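Local coordinates for enoyl-CoA hydratase/isomerase family protein (Ruegeria pomeroyi, PDB 3L3S) that probably acts as a hydro-lyase on acyl-CoA thioesters, as a trimer-building member of the crotonase superfamily, at residues B[157-160]-B[161-165]; B[28-31]-B[32-36]; B[188-191]-B[192-195]. All blocks are in the same frame, centred on the assembly; numbering follows the deposited sequence.

Contact 1: B[157-160]-B[161-165]; sequences RVIG and RRAVT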
# COMPACT_ATOMS: atom_id res chain seq x y z
N ARG B 157 2.66 -5.51 6.41
CA ARG B 157 1.70 -4.46 6.71
C ARG B 157 2.30 -3.07 6.60
O ARG B 157 1.56 -2.10 6.48
CB ARG B 157 1.05 -4.69 8.08
CG ARG B 157 -0.33 -5.38 8.01
CD ARG B 157 -0.25 -6.77 7.40
NE ARG B 157 -1.51 -7.50 7.48
CZ ARG B 157 -1.70 -8.76 7.07
NH1 ARG B 157 -0.70 -9.46 6.53
NH2 ARG B 157 -2.89 -9.32 7.21
N VAL B 158 3.63 -2.99 6.59
CA VAL B 158 4.32 -1.70 6.52
C VAL B 158 5.08 -1.37 5.22
O VAL B 158 5.58 -0.26 5.07
CB VAL B 158 5.20 -1.42 7.78
CG1 VAL B 158 4.34 -1.46 9.07
CG2 VAL B 158 6.38 -2.40 7.87
N ILE B 159 5.25 -2.35 4.33
CA ILE B 159 5.92 -2.12 3.04
C ILE B 159 5.10 -2.79 1.93
O ILE B 159 4.28 -3.66 2.21
CB ILE B 159 7.43 -2.58 2.99
CG1 ILE B 159 7.60 -4.07 3.26
CG2 ILE B 159 8.27 -1.79 3.96
CD1 ILE B 159 9.03 -4.57 3.15
N GLY B 160 5.36 -2.41 0.68
CA GLY B 160 4.64 -2.95 -0.47
C GLY B 160 4.84 -4.44 -0.73
O GLY B 160 5.80 -5.02 -0.24
N ARG B 161 3.94 -5.03 -1.52
CA ARG B 161 4.00 -6.46 -1.84
C ARG B 161 5.29 -6.93 -2.54
O ARG B 161 5.72 -8.05 -2.34
CB ARG B 161 2.76 -6.89 -2.65
CG ARG B 161 2.55 -8.40 -2.74
CD ARG B 161 1.42 -8.77 -3.68
NE ARG B 161 0.09 -8.64 -3.08
CZ ARG B 161 -0.69 -9.66 -2.73
NH1 ARG B 161 -0.29 -10.92 -2.91
NH2 ARG B 161 -1.88 -9.42 -2.21
N ARG B 162 5.91 -6.05 -3.32
CA ARG B 162 7.16 -6.38 -4.02
C ARG B 162 8.33 -6.37 -3.06
O ARG B 162 9.22 -7.22 -3.13
CB ARG B 162 7.44 -5.39 -5.13
CG ARG B 162 6.48 -5.44 -6.28
CD ARG B 162 6.81 -6.53 -7.22
NE ARG B 162 6.23 -6.29 -8.53
CZ ARG B 162 5.82 -7.26 -9.34
NH1 ARG B 162 5.89 -8.52 -8.94
NH2 ARG B 162 5.42 -6.98 -10.57
N ALA B 163 8.30 -5.41 -2.14
CA ALA B 163 9.34 -5.22 -1.15
C ALA B 163 9.48 -6.39 -0.18
O ALA B 163 10.57 -6.93 -0.04
CB ALA B 163 9.12 -3.92 -0.43
N VAL B 164 8.36 -6.83 0.41
CA VAL B 164 8.35 -7.97 1.35
C VAL B 164 8.70 -9.28 0.66
O VAL B 164 9.29 -10.16 1.28
CB VAL B 164 6.98 -8.26 2.00
CG1 VAL B 164 7.17 -8.68 3.44
CG2 VAL B 164 6.02 -7.13 1.84
N THR B 165 8.25 -9.42 -0.58
CA THR B 165 8.51 -10.62 -1.35
C THR B 165 10.00 -10.75 -1.68
O THR B 165 10.53 -11.86 -1.62
CB THR B 165 7.64 -10.70 -2.63
OG1 THR B 165 6.26 -10.57 -2.24
CG2 THR B 165 7.80 -12.05 -3.34

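Contact 2: B[28-31]-B[32-36]; sequences HPLS and RAMIA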
# COMPACT_ATOMS: atom_id res chain seq x y z
N HIS B 28 20.33 -9.10 21.71
CA HIS B 28 19.02 -8.84 22.33
C HIS B 28 17.99 -9.88 21.84
O HIS B 28 16.92 -9.51 21.34
CB HIS B 28 18.52 -7.41 22.01
CG HIS B 28 19.49 -6.33 22.34
ND1 HIS B 28 19.97 -6.13 23.62
CD2 HIS B 28 20.08 -5.39 21.57
CE1 HIS B 28 20.81 -5.11 23.61
NE2 HIS B 28 20.90 -4.65 22.38
N PRO B 29 18.30 -11.19 22.01
CA PRO B 29 17.37 -12.20 21.53
C PRO B 29 15.99 -12.35 22.16
O PRO B 29 15.82 -12.20 23.37
CB PRO B 29 18.18 -13.47 21.63
CG PRO B 29 18.95 -13.27 22.86
CD PRO B 29 19.42 -11.85 22.72
N LEU B 30 15.03 -12.64 21.30
CA LEU B 30 13.65 -12.88 21.69
C LEU B 30 13.50 -14.35 22.09
O LEU B 30 12.97 -15.17 21.33
CB LEU B 30 12.67 -12.50 20.57
CG LEU B 30 12.56 -11.00 20.26
CD1 LEU B 30 11.89 -10.79 18.93
CD2 LEU B 30 11.81 -10.27 21.34
N SER B 31 14.05 -14.68 23.26
CA SER B 31 13.95 -16.02 23.83
C SER B 31 12.53 -16.10 24.43
O SER B 31 11.80 -15.10 24.42
CB SER B 31 15.01 -16.23 24.92
OG SER B 31 14.87 -15.32 25.99
N ARG B 32 12.13 -17.26 24.94
CA ARG B 32 10.80 -17.40 25.53
C ARG B 32 10.62 -16.50 26.76
O ARG B 32 9.57 -15.89 26.94
CB ARG B 32 10.50 -18.87 25.83
CG ARG B 32 9.07 -19.17 26.31
CD ARG B 32 7.98 -18.68 25.34
NE ARG B 32 6.67 -18.68 25.99
CZ ARG B 32 6.18 -17.67 26.71
NH1 ARG B 32 6.88 -16.56 26.87
NH2 ARG B 32 5.00 -17.79 27.29
N ALA B 33 11.71 -16.33 27.52
CA ALA B 33 11.71 -15.50 28.72
C ALA B 33 11.72 -14.01 28.40
O ALA B 33 11.28 -13.20 29.22
CB ALA B 33 12.91 -15.87 29.61
N MSE B 34 12.22 -13.65 27.22
CA MSE B 34 12.28 -12.26 26.76
C MSE B 34 10.90 -11.84 26.23
O MSE B 34 10.45 -10.73 26.50
CB MSE B 34 13.37 -12.07 25.69
CG MSE B 34 13.47 -10.67 25.07
SE MSE B 34 14.02 -9.25 26.28
CE MSE B 34 15.90 -9.21 25.81
N ILE B 35 10.25 -12.75 25.52
CA ILE B 35 8.91 -12.53 24.97
C ILE B 35 7.93 -12.35 26.13
O ILE B 35 7.10 -11.44 26.09
CB ILE B 35 8.49 -13.70 24.04
CG1 ILE B 35 9.32 -13.66 22.75
CG2 ILE B 35 6.99 -13.66 23.71
CD1 ILE B 35 9.36 -14.96 21.99
N ALA B 36 8.08 -13.16 27.17
CA ALA B 36 7.22 -13.10 28.37
C ALA B 36 7.44 -11.78 29.11
O ALA B 36 6.47 -11.13 29.50
CB ALA B 36 7.48 -14.29 29.29

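Contact 3: B[188-191]-B[192-195]; sequences ILPE and AALA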
# COMPACT_ATOMS: atom_id res chain seq x y z
N ILE B 188 15.14 9.03 8.82
CA ILE B 188 16.54 8.69 9.07
C ILE B 188 17.17 9.90 9.73
O ILE B 188 17.08 11.01 9.21
CB ILE B 188 17.36 8.38 7.78
CG1 ILE B 188 16.83 7.15 7.05
CG2 ILE B 188 18.83 8.12 8.14
CD1 ILE B 188 17.42 6.99 5.65
N LEU B 189 17.79 9.69 10.89
CA LEU B 189 18.45 10.77 11.62
C LEU B 189 19.90 10.45 11.99
O LEU B 189 20.26 9.27 12.13
CB LEU B 189 17.66 11.07 12.90
CG LEU B 189 16.40 11.89 12.62
CD1 LEU B 189 15.19 11.02 12.91
CD2 LEU B 189 16.40 13.19 13.38
N PRO B 190 20.78 11.49 12.09
CA PRO B 190 22.18 11.23 12.46
C PRO B 190 22.19 10.62 13.87
O PRO B 190 21.42 11.06 14.73
CB PRO B 190 22.82 12.63 12.40
CG PRO B 190 21.66 13.59 12.47
CD PRO B 190 20.62 12.90 11.66
N GLU B 191 23.01 9.59 14.07
CA GLU B 191 23.07 8.85 15.35
C GLU B 191 23.25 9.59 16.66
O GLU B 191 22.97 9.02 17.72
CB GLU B 191 24.02 7.64 15.28
CG GLU B 191 25.25 7.82 14.44
CD GLU B 191 25.05 7.45 12.97
OE1 GLU B 191 25.10 6.25 12.64
OE2 GLU B 191 24.85 8.37 12.15
N ALA B 192 23.65 10.86 16.59
CA ALA B 192 23.82 11.70 17.77
C ALA B 192 22.50 12.39 18.10
O ALA B 192 22.23 12.73 19.25
CB ALA B 192 24.92 12.74 17.52
N ALA B 193 21.64 12.54 17.08
CA ALA B 193 20.34 13.19 17.22
C ALA B 193 19.16 12.23 17.39
O ALA B 193 18.09 12.66 17.79
CB ALA B 193 20.09 14.10 16.03
N LEU B 194 19.40 10.94 17.13
CA LEU B 194 18.37 9.89 17.22
C LEU B 194 17.67 9.76 18.58
O LEU B 194 16.44 9.72 18.63
CB LEU B 194 18.93 8.53 16.78
CG LEU B 194 17.96 7.38 16.46
CD1 LEU B 194 17.01 7.76 15.32
CD2 LEU B 194 18.73 6.13 16.08
N ALA B 195 18.45 9.76 19.66
CA ALA B 195 17.92 9.65 21.02
C ALA B 195 17.01 10.82 21.41
O ALA B 195 15.93 10.60 21.96
CB ALA B 195 19.05 9.50 22.02

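Contact 1: B[157-160]-B[161-165]
Ile159 turns CG1 between its own backbone N and carbonyl carbon (chi1 60°) and then runs out straight, so that its chain reaches forward over the first turn of the helix to Ala163 and Val164. CD1 at the tip lies 3.6 Å from Ala163 CB, and CG1, one bond further in, is 3.7 Å from Val164 CG2; the Ile159 and Val164 side chains cross obliquely. Alongside this apolar contact the backbone closes the first helical turn: Val164 N donates to Gly160 O at 3.2 Å, with a nearly straight N-H...O angle of 169°. One residue on, Thr165 OG1 donates to Arg161 O at 2.6 Å, a hydroxyl bonded back to its own helix beside the weak main-chain bond between the same two residues. Outside the turn, Ile159 also meets Ala182 and Leu184, and Ala163 touches Trp178. Arg162 leads away from it all, its guanidinium donating to Met123 O of a second subunit. This is the N-terminus of helix 161-170, where Ile159 and Val164 form a hydrophobic staple across the N-cap Gly160, at a subunit boundary of the crotonase-type trimer.

Contact 2: B[28-31]-B[32-36]
Ser31 and Met34, a selenomethionine here, meet through the serine hydroxyl and the amide three residues on: Met34 N gives a weak capping bond to Ser31 OG at 3.4 Å. The hydroxyl is brought over the helix end by a chi1 of 61°, which sets OG between the serine's own N and carbonyl carbon. Ser31 O works beside it, taking a bond from Ile35 N at 3.0 Å (N-H...O 160°) and a weak one from Met34 N, so one carbonyl and one hydroxyl share two amides of the first turn. Ser31 is thus the N-cap of helix 32-45. Leading into it, Leu30 is the centre of an inverse gamma turn, closed by a weak bond from Ser31 N to Pro29 O, and the chain bends here just before the cap.

With its CG anti to the backbone N (chi1 177°), Met34 reaches back toward the loop, where CG comes to 3.3 Å from Pro29 O and 4.1 Å from Leu30 CD2. Ile35 pairs with Leu30 across the cap as a hydrophobic staple, a loose one: its CG1 is 4.2 Å from Leu30 CB, and CD1 lies 3.7 Å from Leu30 O. The same side chain also touches Leu89, Cys93 and Leu96 of helix 84-101, so an alanine here would probably open a gap toward that helix and leave Leu30 CB without its apolar partner on the first turn.

Further out, Arg32 binds the same helix through a salt bridge from NE to Asp88. On the loop side, Leu30 is held by a backbone hydrogen bond with Gly66, while His28 is fixed through both ring nitrogens, ND1 to Gly23 O and NE2 to Pro59 O.

Contact 3: B[188-191]-B[192-195]
Leu194 packs back onto the residues that lead into its helix. Its CB, at the root, lies 4.1 Å from Pro190 O, facing the carbonyl about which the whole turn is built. With CG anti to the backbone N (chi1 -165°), the chain heads back toward the loop that follows strand 187-188, and at the tip CD1 rests 4.2 Å from Leu189 CB, a light apolar touch between two branched side chains. Beyond that the leucine meets Ser132, which belongs to the loop after strand 128-131.

The backbone bonds of the turn bring the two leucines near each other. Ala193 N donates to Pro190 O at 2.8 Å, coming in from above the carbonyl plane, 40° out of it, and so closes a type I beta turn with Glu191 and Ala192 at its corners. The same oxygen receives a second, weak bond from Leu194 N at 3.1 Å. The proline ring finds a small partner in Ala193: Pro190 CG stands 3.9 Å from Ala193 CB. This face is largely at the surface, and the buried member is Leu194.

Placed in the fold, the turn is the link between strand 187-188, at the end of the six-stranded mixed sheet, and helix 194-207. Leu189 keeps a backbone hydrogen bond with Ala131 of the adjacent strand 128-131, Glu191 leans on Ser132 and Pro133, and Ile188 packs against Ala176, Asp177 and Leu180 of helix 176-182.

How the contacts relate
All three contacts are places where a loop winds into a helix, but they sit well apart: the centres of contacts 1 and 2 and of contacts 1 and 3 are each about 26 Å from one another, those of contacts 2 and 3 about 27 Å, and nearest atoms stay at least about 13 Å apart. Contact 2 comes first along the chain, then contact 1, then contact 3. Helix 176-182 forms an indirect bridge, touching Ile159 and Ala163 of contact 1 and Ile188 of contact 3. Contact 1 alone meets other subunits. Contact 2 bonds to Gly66; the next residue probably supplies an oxyanion-hole amide, as in crotonases, so contact 2 probably lies near the catalytic pocket.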